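Local coordinates for protein 5-Carboxyvanillate Decarboxylase (Novosphingobium aromaticivorans, PDB 4QRN) that probably catalyses the manganese-dependent decarboxylation of 5-carboxyvanillate on the barrel scaffold of the amidohydrolase family, at residues I148-V153 with F174-N180; P206-P211 with Q258-H263; E328-M332 with K369-L373. All blocks are in the same frame, centred on the assembly; numbering follows the deposited sequence.

The three contacts illustrate how a (beta/alpha)8 barrel of the amidohydrolase family is joined strand by strand. Contacts 1 and 2 are buried and held by backbone hydrogen bonds: contact 2 is a regular parallel pairing, contact 1 a single parallel-type bridge with its flanking bonds, and they adjoin through neighbouring strands 177-179 and 207-209. Contact 2 also carries the metal and ligand chemistry. Contact 3 lies farther from the centre, mostly buried but with a solvent-side rim at Asp329 and Lys369; there an indole N-H meets a backbone carbonyl, and a thioether and a water help join the chain end to strand 331-332 and the turn before it. Phe371 of contact 3 packs against Met150 and Met260 of the other two.

Contact 1 of 3, residues I148-V153 with F174-N180; sequences IGMGTV and FKGIQIN
The seam between strands 147-149 and 177-179 belongs to a beta-alpha-beta crossover whose helix is 158-170, and its focus, just beyond the first of these strands, is a single backbone bridge between Gly151 and Ile177, with CA atoms 4.4 Å apart. Gly151 N donates to Gly176 O at 2.9 Å, in the carbonyl plane and on a lone pair, while Gly151 O accepts from Gln178 N at 3.0 Å. This use of both residues flanking Ile177 is the signature of parallel pairing. Two residues earlier, Gly149 O accepts from Lys175 N at 2.9 Å.

The Phe174 ring lies along the glycine-rich backbone, one face over Met150 C and its CD2 3.5 Å from Gly151 N. A side-chain carbon on Gly149 would collide with CD1 of this ring. Residues of helix 122-142, among them Leu136 and Ala137, also pack on Phe174, as outer helices do in a (beta/alpha)8 barrel. The pairing joins the three-strand and five-strand portions of that barrel, 38-44 to 147-149 and 177-179 to 331-332.

Met150 turns to the inner side of the barrel, where it meets Tyr208. Bends at chi2 (-73°) and chi3 (-88°) curl its thioether back over the opposing backbone, putting CE 3.5 Å from Ile177 O and SD beside Gly176 N. Val153 adds apolar packing: its CG2 touches Ile179 CG1 at 3.9 Å and also meets Ile177 CD1, Val153 and Ile177 crossing at about a right angle. Past the direct bonds, a water accepts from Val153 N at 2.9 Å and links it to Gln178 O. A second water joins Thr152 OG1 to Asn180 ND2; OD1 of the same amide accepts from NE2 of Gln178, whose side chain packs on the metal ligand His210.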
loop_
_atom_site.group_PDB
_atom_site.type_symbol
_atom_site.label_atom_id
_atom_site.label_comp_id
_atom_site.label_asym_id
_atom_site.label_seq_id
_atom_site.Cartn_x
_atom_site.Cartn_y
_atom_site.Cartn_z
ATOM N N ILE A 148 -13.346 15.053 22.589
ATOM C CA ILE A 148 -14.074 15.586 21.452
ATOM C C ILE A 148 -14.622 14.391 20.699
ATOM O O ILE A 148 -13.913 13.397 20.544
ATOM C CB ILE A 148 -13.113 16.384 20.529
ATOM C CG1 ILE A 148 -12.475 17.540 21.306
ATOM C CG2 ILE A 148 -13.833 16.878 19.270
ATOM C CD1 ILE A 148 -11.130 17.985 20.738
ATOM N N GLY A 149 -15.858 14.460 20.223
ATOM C CA GLY A 149 -16.452 13.298 19.600
ATOM C C GLY A 149 -16.606 13.355 18.092
ATOM O O GLY A 149 -16.935 14.405 17.508
ATOM N N MET A 150 -16.439 12.178 17.475
ATOM C CA MET A 150 -16.837 11.897 16.096
ATOM C C MET A 150 -17.960 10.864 16.182
ATOM O O MET A 150 -17.849 9.881 16.909
ATOM C CB MET A 150 -15.662 11.332 15.289
ATOM C CG MET A 150 -14.505 12.317 15.138
ATOM S SD MET A 150 -14.822 13.666 13.990
ATOM C CE MET A 150 -14.277 12.920 12.449
ATOM N N GLY A 151 -19.031 11.074 15.432
ATOM C CA GLY A 151 -20.127 10.126 15.457
ATOM C C GLY A 151 -19.843 8.857 14.682
ATOM O O GLY A 151 -19.008 8.828 13.761
ATOM N N THR A 152 -20.592 7.815 15.049
ATOM C CA THR A 152 -20.618 6.553 14.318
ATOM C C THR A 152 -21.960 6.415 13.612
ATOM O O THR A 152 -22.985 6.895 14.127
ATOM C CB THR A 152 -20.336 5.352 15.282
ATOM O OG1 THR A 152 -19.738 4.268 14.575
ATOM C CG2 THR A 152 -21.575 4.841 16.001
ATOM N N VAL A 153 -21.956 5.798 12.438
ATOM C CA VAL A 153 -23.180 5.665 11.665
ATOM C C VAL A 153 -23.346 4.218 11.177
ATOM O O VAL A 153 -22.575 3.328 11.524
ATOM C CB VAL A 153 -23.274 6.715 10.510
ATOM C CG1 VAL A 153 -23.257 8.138 11.075
ATOM C CG2 VAL A 153 -22.175 6.522 9.460
ATOM N N PHE A 174 -20.735 16.867 18.225
ATOM C CA PHE A 174 -19.685 16.161 17.515
ATOM C C PHE A 174 -19.129 17.012 16.389
ATOM O O PHE A 174 -19.782 17.942 15.897
ATOM C CB PHE A 174 -20.217 14.859 16.939
ATOM C CG PHE A 174 -20.602 13.817 17.968
ATOM C CD1 PHE A 174 -20.245 13.911 19.314
ATOM C CD2 PHE A 174 -21.316 12.709 17.548
ATOM C CE1 PHE A 174 -20.590 12.913 20.212
ATOM C CE2 PHE A 174 -21.669 11.699 18.442
ATOM C CZ PHE A 174 -21.315 11.814 19.785
ATOM N N LYS A 175 -17.915 16.669 15.964
ATOM C CA LYS A 175 -17.171 17.473 14.986
ATOM C C LYS A 175 -17.111 16.831 13.611
ATOM O O LYS A 175 -16.584 17.418 12.669
ATOM C CB LYS A 175 -15.770 17.759 15.531
ATOM C CG LYS A 175 -15.803 18.581 16.807
ATOM C CD LYS A 175 -16.455 19.942 16.634
ATOM C CE LYS A 175 -16.332 20.763 17.901
ATOM N NZ LYS A 175 -16.852 22.130 17.669
ATOM N N GLY A 176 -17.701 15.650 13.458
ATOM C CA GLY A 176 -17.711 14.930 12.192
ATOM C C GLY A 176 -18.074 13.503 12.498
ATOM O O GLY A 176 -18.607 13.220 13.579
ATOM N N ILE A 177 -17.799 12.612 11.545
ATOM C CA ILE A 177 -18.082 11.194 11.725
ATOM C C ILE A 177 -16.870 10.392 11.251
ATOM O O ILE A 177 -16.092 10.821 10.389
ATOM C CB ILE A 177 -19.374 10.663 11.017
ATOM C CG1 ILE A 177 -19.270 10.835 9.489
ATOM C CG2 ILE A 177 -20.620 11.333 11.616
ATOM C CD1 ILE A 177 -20.294 10.051 8.727
ATOM N N GLN A 178 -16.753 9.204 11.849
ATOM C CA GLN A 178 -15.803 8.201 11.382
ATOM C C GLN A 178 -16.573 7.047 10.775
ATOM O O GLN A 178 -17.475 6.501 11.409
ATOM C CB GLN A 178 -14.951 7.695 12.556
ATOM C CG GLN A 178 -14.017 6.548 12.139
ATOM C CD GLN A 178 -13.082 6.160 13.252
ATOM O OE1 GLN A 178 -12.196 6.935 13.622
ATOM N NE2 GLN A 178 -13.272 4.957 13.803
ATOM N N ILE A 179 -16.212 6.671 9.543
ATOM C CA ILE A 179 -16.732 5.462 8.921
ATOM C C ILE A 179 -15.552 4.505 8.806
ATOM O O ILE A 179 -14.462 4.880 8.352
ATOM C CB ILE A 179 -17.387 5.747 7.552
ATOM C CG1 ILE A 179 -18.658 6.585 7.765
ATOM C CG2 ILE A 179 -17.701 4.420 6.809
ATOM C CD1 ILE A 179 -19.409 6.940 6.479
ATOM N N ASN A 180 -15.770 3.271 9.247
ATOM C CA ASN A 180 -14.744 2.239 9.321
ATOM C C ASN A 180 -14.674 1.500 8.008
ATOM O O ASN A 180 -14.993 0.314 7.899
ATOM C CB ASN A 180 -15.076 1.346 10.508
ATOM C CG ASN A 180 -15.216 2.154 11.741
ATOM O OD1 ASN A 180 -14.228 2.740 12.188
ATOM N ND2 ASN A 180 -16.446 2.260 12.276
HETATM O O HOH W 1 -16.987 4.324 14.276
HETATM O O HOH W 2 -19.616 4.776 11.150
#

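Contact 2 of 3, residues P206-P211 with Q258-H263; sequences PLYIHP and QIMVGH. With MN (manganese (II) ion), chain E; 1DF (4-hydroxy-3-methoxy-5-nitrobenzoic acid), chain F.
This is a parallel strand pairing in the core of the (beta/alpha)8 barrel, between neighbouring strands 207-209 and 259-261, and it runs at its C-terminal end into the manganese site. Leu207 pairs with Ile259 and Tyr208 with Met260, the short strand axes diverging by 34°. Leu207 N donates to Gln258 O, Met260 N to Leu207 O, and Ile209 N to Met260 O at 2.9 Å.

Tyr208 and Met260 share one face of the sheet. Their side chains cross at about a right angle, and Met260 CB sits 3.6 Å from Tyr208 CD2, with the sulfur approaching the ring obliquely in a Met-aromatic contact. Met260 then runs out extended to lay its CE against the Pro206 ring. Leu207 and Ile259 take the other face, and Ile209 CD1 packs on Ile259 CG2. The Tyr208 hydroxyl is hydrogen-bonded to Glu41, a manganese ligand, and to Thr309. A phenylalanine in place of Tyr208 lacks the hydroxyl and would probably leave Glu41 OE1 and Thr309 OG1 without this partner, the metal-binding carboxylate less firmly positioned.

Beyond the strands, a water bridges Ile209 O and Gly262 N. His210, its CG anti to the backbone N (chi1 -174°), presents NE2 to the manganese at 2.2 Å, while ND1 donates to Pro211 O at 2.9 Å; the two bonds together fix the ring's rotation. Glu41, Asp336, a water, and the phenolic O3 and nitro O11 of 4-hydroxy-3-methoxy-5-nitrobenzoic acid complete six-fold coordination. The nitro group probably occupies the place of the carboxylate that the substrate loses. His263 meets Pro211 CG through CE1 at 3.5 Å; its ND1 bonds to Glu266, and its NE2, bonded to Asp336, also makes a weak hydrogen bond of 2.9 Å to ligand O11.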
loop_
_atom_site.group_PDB
_atom_site.type_symbol
_atom_site.label_atom_id
_atom_site.label_comp_id
_atom_site.label_asym_id
_atom_site.label_seq_id
_atom_site.Cartn_x
_atom_site.Cartn_y
_atom_site.Cartn_z
ATOM N N PRO A 206 -15.971 17.105 8.431
ATOM C CA PRO A 206 -15.141 16.099 7.768
ATOM C C PRO A 206 -15.609 14.691 8.048
ATOM O O PRO A 206 -16.206 14.385 9.093
ATOM C CB PRO A 206 -13.768 16.317 8.411
ATOM C CG PRO A 206 -14.114 16.830 9.797
ATOM C CD PRO A 206 -15.295 17.710 9.596
ATOM N N LEU A 207 -15.281 13.828 7.092
ATOM C CA LEU A 207 -15.409 12.392 7.214
ATOM C C LEU A 207 -14.041 11.806 7.478
ATOM O O LEU A 207 -13.126 12.029 6.672
ATOM C CB LEU A 207 -15.930 11.828 5.893
ATOM C CG LEU A 207 -15.892 10.308 5.774
ATOM C CD1 LEU A 207 -16.749 9.613 6.862
ATOM C CD2 LEU A 207 -16.342 9.886 4.391
ATOM N N TYR A 208 -13.875 11.043 8.556
ATOM C CA TYR A 208 -12.644 10.278 8.777
ATOM C C TYR A 208 -12.914 8.847 8.291
ATOM O O TYR A 208 -13.804 8.171 8.830
ATOM C CB TYR A 208 -12.293 10.313 10.271
ATOM C CG TYR A 208 -10.825 10.038 10.588
ATOM C CD1 TYR A 208 -10.227 8.808 10.323
ATOM C CD2 TYR A 208 -10.027 11.025 11.148
ATOM C CE1 TYR A 208 -8.878 8.575 10.616
ATOM C CE2 TYR A 208 -8.698 10.794 11.469
ATOM C CZ TYR A 208 -8.130 9.567 11.207
ATOM O OH TYR A 208 -6.806 9.365 11.522
ATOM N N ILE A 209 -12.195 8.403 7.257
ATOM C CA ILE A 209 -12.316 7.006 6.829
ATOM C C ILE A 209 -11.220 6.249 7.554
ATOM O O ILE A 209 -10.035 6.369 7.232
ATOM C CB ILE A 209 -12.233 6.807 5.318
ATOM C CG1 ILE A 209 -13.326 7.607 4.623
ATOM C CG2 ILE A 209 -12.408 5.305 5.009
ATOM C CD1 ILE A 209 -13.333 7.488 3.104
ATOM N N HIS A 210 -11.631 5.524 8.589
ATOM C CA HIS A 210 -10.739 4.728 9.410
ATOM C C HIS A 210 -10.659 3.313 8.833
ATOM O O HIS A 210 -11.619 2.846 8.213
ATOM C CB HIS A 210 -11.336 4.667 10.820
ATOM C CG HIS A 210 -10.444 4.004 11.821
ATOM N ND1 HIS A 210 -10.376 2.642 11.968
ATOM C CD2 HIS A 210 -9.564 4.528 12.711
ATOM C CE1 HIS A 210 -9.470 2.357 12.898
ATOM N NE2 HIS A 210 -8.979 3.485 13.385
ATOM N N PRO A 211 -9.557 2.582 9.060
ATOM C CA PRO A 211 -9.499 1.231 8.503
ATOM C C PRO A 211 -10.511 0.273 9.112
ATOM O O PRO A 211 -11.080 0.451 10.197
ATOM C CB PRO A 211 -8.083 0.763 8.855
ATOM C CG PRO A 211 -7.271 2.010 8.985
ATOM C CD PRO A 211 -8.248 3.021 9.592
ATOM N N GLN A 258 -14.178 17.452 3.016
ATOM C CA GLN A 258 -12.865 17.054 3.497
ATOM C C GLN A 258 -12.949 15.615 3.996
ATOM O O GLN A 258 -13.815 15.289 4.807
ATOM C CB GLN A 258 -12.393 17.951 4.647
ATOM C CG GLN A 258 -12.345 19.430 4.263
ATOM C CD GLN A 258 -11.338 19.700 3.156
ATOM O OE1 GLN A 258 -10.173 19.330 3.277
ATOM N NE2 GLN A 258 -11.790 20.300 2.047
ATOM N N ILE A 259 -12.034 14.772 3.504
ATOM C CA ILE A 259 -11.886 13.409 3.998
ATOM C C ILE A 259 -10.535 13.284 4.675
ATOM O O ILE A 259 -9.498 13.618 4.093
ATOM C CB ILE A 259 -12.054 12.342 2.899
ATOM C CG1 ILE A 259 -13.456 12.451 2.285
ATOM C CG2 ILE A 259 -11.786 10.938 3.507
ATOM C CD1 ILE A 259 -13.754 11.418 1.177
ATOM N N MET A 260 -10.563 12.803 5.920
ATOM C CA MET A 260 -9.378 12.514 6.717
ATOM C C MET A 260 -9.070 11.028 6.697
ATOM O O MET A 260 -9.983 10.214 6.772
ATOM C CB MET A 260 -9.649 12.930 8.169
ATOM C CG MET A 260 -9.902 14.398 8.381
ATOM S SD MET A 260 -10.550 14.709 10.037
ATOM C CE MET A 260 -10.478 16.480 10.063
ATOM N N VAL A 261 -7.784 10.703 6.613
ATOM C CA VAL A 261 -7.320 9.338 6.826
ATOM C C VAL A 261 -6.084 9.383 7.711
ATOM O O VAL A 261 -5.363 10.391 7.775
ATOM C CB VAL A 261 -7.010 8.587 5.520
ATOM C CG1 VAL A 261 -8.285 8.295 4.736
ATOM C CG2 VAL A 261 -6.011 9.365 4.676
ATOM N N GLY A 262 -5.867 8.282 8.408
ATOM C CA GLY A 262 -4.738 8.112 9.294
ATOM C C GLY A 262 -3.556 7.436 8.629
ATOM O O GLY A 262 -3.444 7.346 7.402
ATOM N N HIS A 263 -2.619 7.003 9.481
ATOM C CA HIS A 263 -1.534 6.124 9.065
ATOM C C HIS A 263 -0.780 6.726 7.888
ATOM O O HIS A 263 -0.385 6.036 6.951
ATOM C CB HIS A 263 -2.062 4.696 8.812
ATOM C CG HIS A 263 -3.041 4.292 9.867
ATOM N ND1 HIS A 263 -4.399 4.306 9.645
ATOM C CD2 HIS A 263 -2.875 4.058 11.196
ATOM C CE1 HIS A 263 -5.023 4.034 10.782
ATOM N NE2 HIS A 263 -4.123 3.883 11.737
HETATM MN MN MN E . -7.211 3.584 14.738
HETATM C C1 1DF F . -5.635 -1.746 15.505
HETATM C CO1 1DF F . -5.056 -0.605 15.026
HETATM C CO2 1DF F . -7.041 -1.808 15.623
HETATM C CM1 1DF F . -5.939 0.497 14.771
HETATM C CM2 1DF F . -7.825 -0.679 15.500
HETATM O OM 1DF F . -9.183 -0.674 15.654
HETATM C CZ 1DF F . -7.267 0.551 15.186
HETATM C CC 1DF F . -4.838 -2.954 15.833
HETATM C CV 1DF F . -9.838 -1.942 15.706
HETATM O O1 1DF F . -3.611 -2.782 16.227
HETATM O O2 1DF F . -5.376 -4.063 15.740
HETATM O O3 1DF F . -7.947 1.660 15.228
HETATM N N 1DF F . -5.393 1.515 13.809
HETATM O O11 1DF F . -6.055 2.423 13.392
HETATM O O22 1DF F . -4.250 1.291 13.322
HETATM O O HOH W 3 -7.463 5.996 8.177
HETATM O O HOH W 4 -8.367 4.686 16.237
#

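Contact 3 of 3, residues E328-M332 with K369-L373; sequences EDRVM and KWFKL
Chi1 of -60° sets CG of Trp370 opposite its own carbonyl carbon and, with chi2 of 117°, directs the indole from the end of helix 356-370 to the backbone of Asp329. There NE1 donates to Asp329 O at 2.8 Å in a nearly straight bond (171°) that lies in both the ring plane and the carbonyl plane, so the indole is held flat against rotation. Arg330 comes obliquely across the far end of the same ring, guanidinium and ring planes well off parallel: a bend at chi3 brings NH1 to 3.4 Å from Trp370 CH2, while NH2 bonds to Gln258 and NE to the carbonyl of Val306.

Met332 reaches in on the pyrrole side. Its SD lies at the edge of the indole, 4.1 Å from Trp370 CD1, and 3.9 Å from Phe371 CE2, making Met-aromatic contacts with both rings. Toward solvent, a water accepts from Lys369 NZ and donates to Asp329 OD2, each at 2.9 Å, bridging opposite charges that do not touch; Asp329 OD1 has a salt bridge with Lys361. The Lys369 chain passes over one indole face, its CD 4.0 Å above the plane.

After Phe371 the helix ends in a Schellman motif at Lys372. With Phe371 also touching Met260 and Thr40, the chain terminus packs against several strands of the (beta/alpha)8 barrel, at the end away from the manganese site.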
loop_
_atom_site.group_PDB
_atom_site.type_symbol
_atom_site.label_atom_id
_atom_site.label_comp_id
_atom_site.label_asym_id
_atom_site.label_seq_id
_atom_site.Cartn_x
_atom_site.Cartn_y
_atom_site.Cartn_z
ATOM N N GLU A 328 2.128 21.389 4.949
ATOM C CA GLU A 328 2.227 21.226 6.396
ATOM C C GLU A 328 0.944 21.577 7.144
ATOM O O GLU A 328 0.801 21.175 8.295
ATOM C CB GLU A 328 3.391 22.014 6.958
ATOM C CG GLU A 328 3.191 23.490 6.882
ATOM C CD GLU A 328 4.277 24.267 7.596
ATOM O OE1 GLU A 328 5.350 23.691 7.873
ATOM O OE2 GLU A 328 4.067 25.460 7.895
ATOM N N ASP A 329 0.009 22.276 6.511
ATOM C CA ASP A 329 -1.269 22.566 7.143
ATOM C C ASP A 329 -2.220 21.380 7.122
ATOM O O ASP A 329 -3.296 21.483 7.707
ATOM C CB ASP A 329 -2.000 23.727 6.439
ATOM C CG ASP A 329 -1.339 25.060 6.592
ATOM O OD1 ASP A 329 -0.356 25.186 7.337
ATOM O OD2 ASP A 329 -1.862 26.010 5.963
ATOM N N ARG A 330 -1.860 20.291 6.432
ATOM C CA ARG A 330 -2.817 19.225 6.143
ATOM C C ARG A 330 -2.427 17.904 6.793
ATOM O O ARG A 330 -3.016 16.870 6.472
ATOM C CB ARG A 330 -3.006 19.069 4.633
ATOM C CG ARG A 330 -3.495 20.351 3.982
ATOM C CD ARG A 330 -3.929 20.127 2.535
ATOM N NE ARG A 330 -5.195 19.406 2.422
ATOM C CZ ARG A 330 -6.397 19.959 2.544
ATOM N NH1 ARG A 330 -6.516 21.260 2.790
ATOM N NH2 ARG A 330 -7.480 19.222 2.420
ATOM N N VAL A 331 -1.472 17.942 7.727
ATOM C CA VAL A 331 -0.958 16.755 8.409
ATOM C C VAL A 331 -1.046 17.000 9.915
ATOM O O VAL A 331 -0.517 18.001 10.417
ATOM C CB VAL A 331 0.498 16.457 7.984
ATOM C CG1 VAL A 331 1.039 15.237 8.711
ATOM C CG2 VAL A 331 0.584 16.309 6.470
ATOM N N MET A 332 -1.690 16.073 10.627
ATOM C CA MET A 332 -2.008 16.208 12.048
ATOM C C MET A 332 -1.467 15.040 12.847
ATOM O O MET A 332 -1.411 13.902 12.370
ATOM C CB MET A 332 -3.551 16.227 12.209
ATOM C CG MET A 332 -4.178 17.489 11.656
ATOM S SD MET A 332 -5.980 17.422 11.616
ATOM C CE MET A 332 -6.246 16.382 10.172
ATOM N N LYS A 369 -8.271 23.801 13.282
ATOM C CA LYS A 369 -8.903 24.282 12.066
ATOM C C LYS A 369 -9.833 23.228 11.461
ATOM O O LYS A 369 -11.022 23.509 11.225
ATOM C CB LYS A 369 -7.843 24.681 11.037
ATOM C CG LYS A 369 -8.465 25.065 9.692
ATOM C CD LYS A 369 -7.471 25.610 8.706
ATOM C CE LYS A 369 -8.167 25.912 7.390
ATOM N NZ LYS A 369 -7.249 26.543 6.398
ATOM N N TRP A 370 -9.311 22.036 11.174
ATOM C CA TRP A 370 -10.077 21.099 10.361
ATOM C C TRP A 370 -11.238 20.447 11.103
ATOM O O TRP A 370 -12.221 20.051 10.475
ATOM C CB TRP A 370 -9.158 20.027 9.765
ATOM C CG TRP A 370 -8.104 20.623 8.912
ATOM C CD1 TRP A 370 -6.747 20.568 9.133
ATOM C CD2 TRP A 370 -8.270 21.421 7.726
ATOM N NE1 TRP A 370 -6.075 21.255 8.161
ATOM C CE2 TRP A 370 -6.977 21.789 7.292
ATOM C CE3 TRP A 370 -9.376 21.823 6.956
ATOM C CZ2 TRP A 370 -6.759 22.549 6.151
ATOM C CZ3 TRP A 370 -9.149 22.585 5.817
ATOM C CH2 TRP A 370 -7.847 22.938 5.431
ATOM N N PHE A 371 -11.127 20.330 12.432
ATOM C CA PHE A 371 -12.237 19.830 13.245
ATOM C C PHE A 371 -13.111 20.962 13.804
ATOM O O PHE A 371 -14.101 20.702 14.468
ATOM C CB PHE A 371 -11.738 18.958 14.391
ATOM C CG PHE A 371 -11.164 17.626 13.963
ATOM C CD1 PHE A 371 -11.974 16.515 13.821
ATOM C CD2 PHE A 371 -9.798 17.497 13.765
ATOM C CE1 PHE A 371 -11.428 15.284 13.495
ATOM C CE2 PHE A 371 -9.237 16.271 13.418
ATOM C CZ PHE A 371 -10.058 15.157 13.308
ATOM N N LYS A 372 -12.745 22.219 13.552
ATOM C CA LYS A 372 -13.502 23.392 14.057
ATOM C C LYS A 372 -13.633 23.316 15.556
ATOM O O LYS A 372 -14.742 23.437 16.098
ATOM C CB LYS A 372 -14.869 23.540 13.418
ATOM C CG LYS A 372 -14.790 23.803 11.953
ATOM C CD LYS A 372 -16.127 24.311 11.436
ATOM C CE LYS A 372 -16.130 24.487 9.932
ATOM N NZ LYS A 372 -16.224 23.184 9.235
ATOM N N LEU A 373 -12.503 23.166 16.237
ATOM C CA LEU A 373 -12.511 23.032 17.694
ATOM C C LEU A 373 -12.703 24.363 18.380
ATOM O O LEU A 373 -12.452 25.418 17.797
ATOM C CB LEU A 373 -11.211 22.394 18.184
ATOM C CG LEU A 373 -10.913 21.023 17.577
ATOM C CD1 LEU A 373 -9.636 20.460 18.179
ATOM C CD2 LEU A 373 -12.107 20.069 17.780
ATOM O OXT LEU A 373 -13.119 24.383 19.541
HETATM O O HOH W 5 -4.643 25.551 5.441
#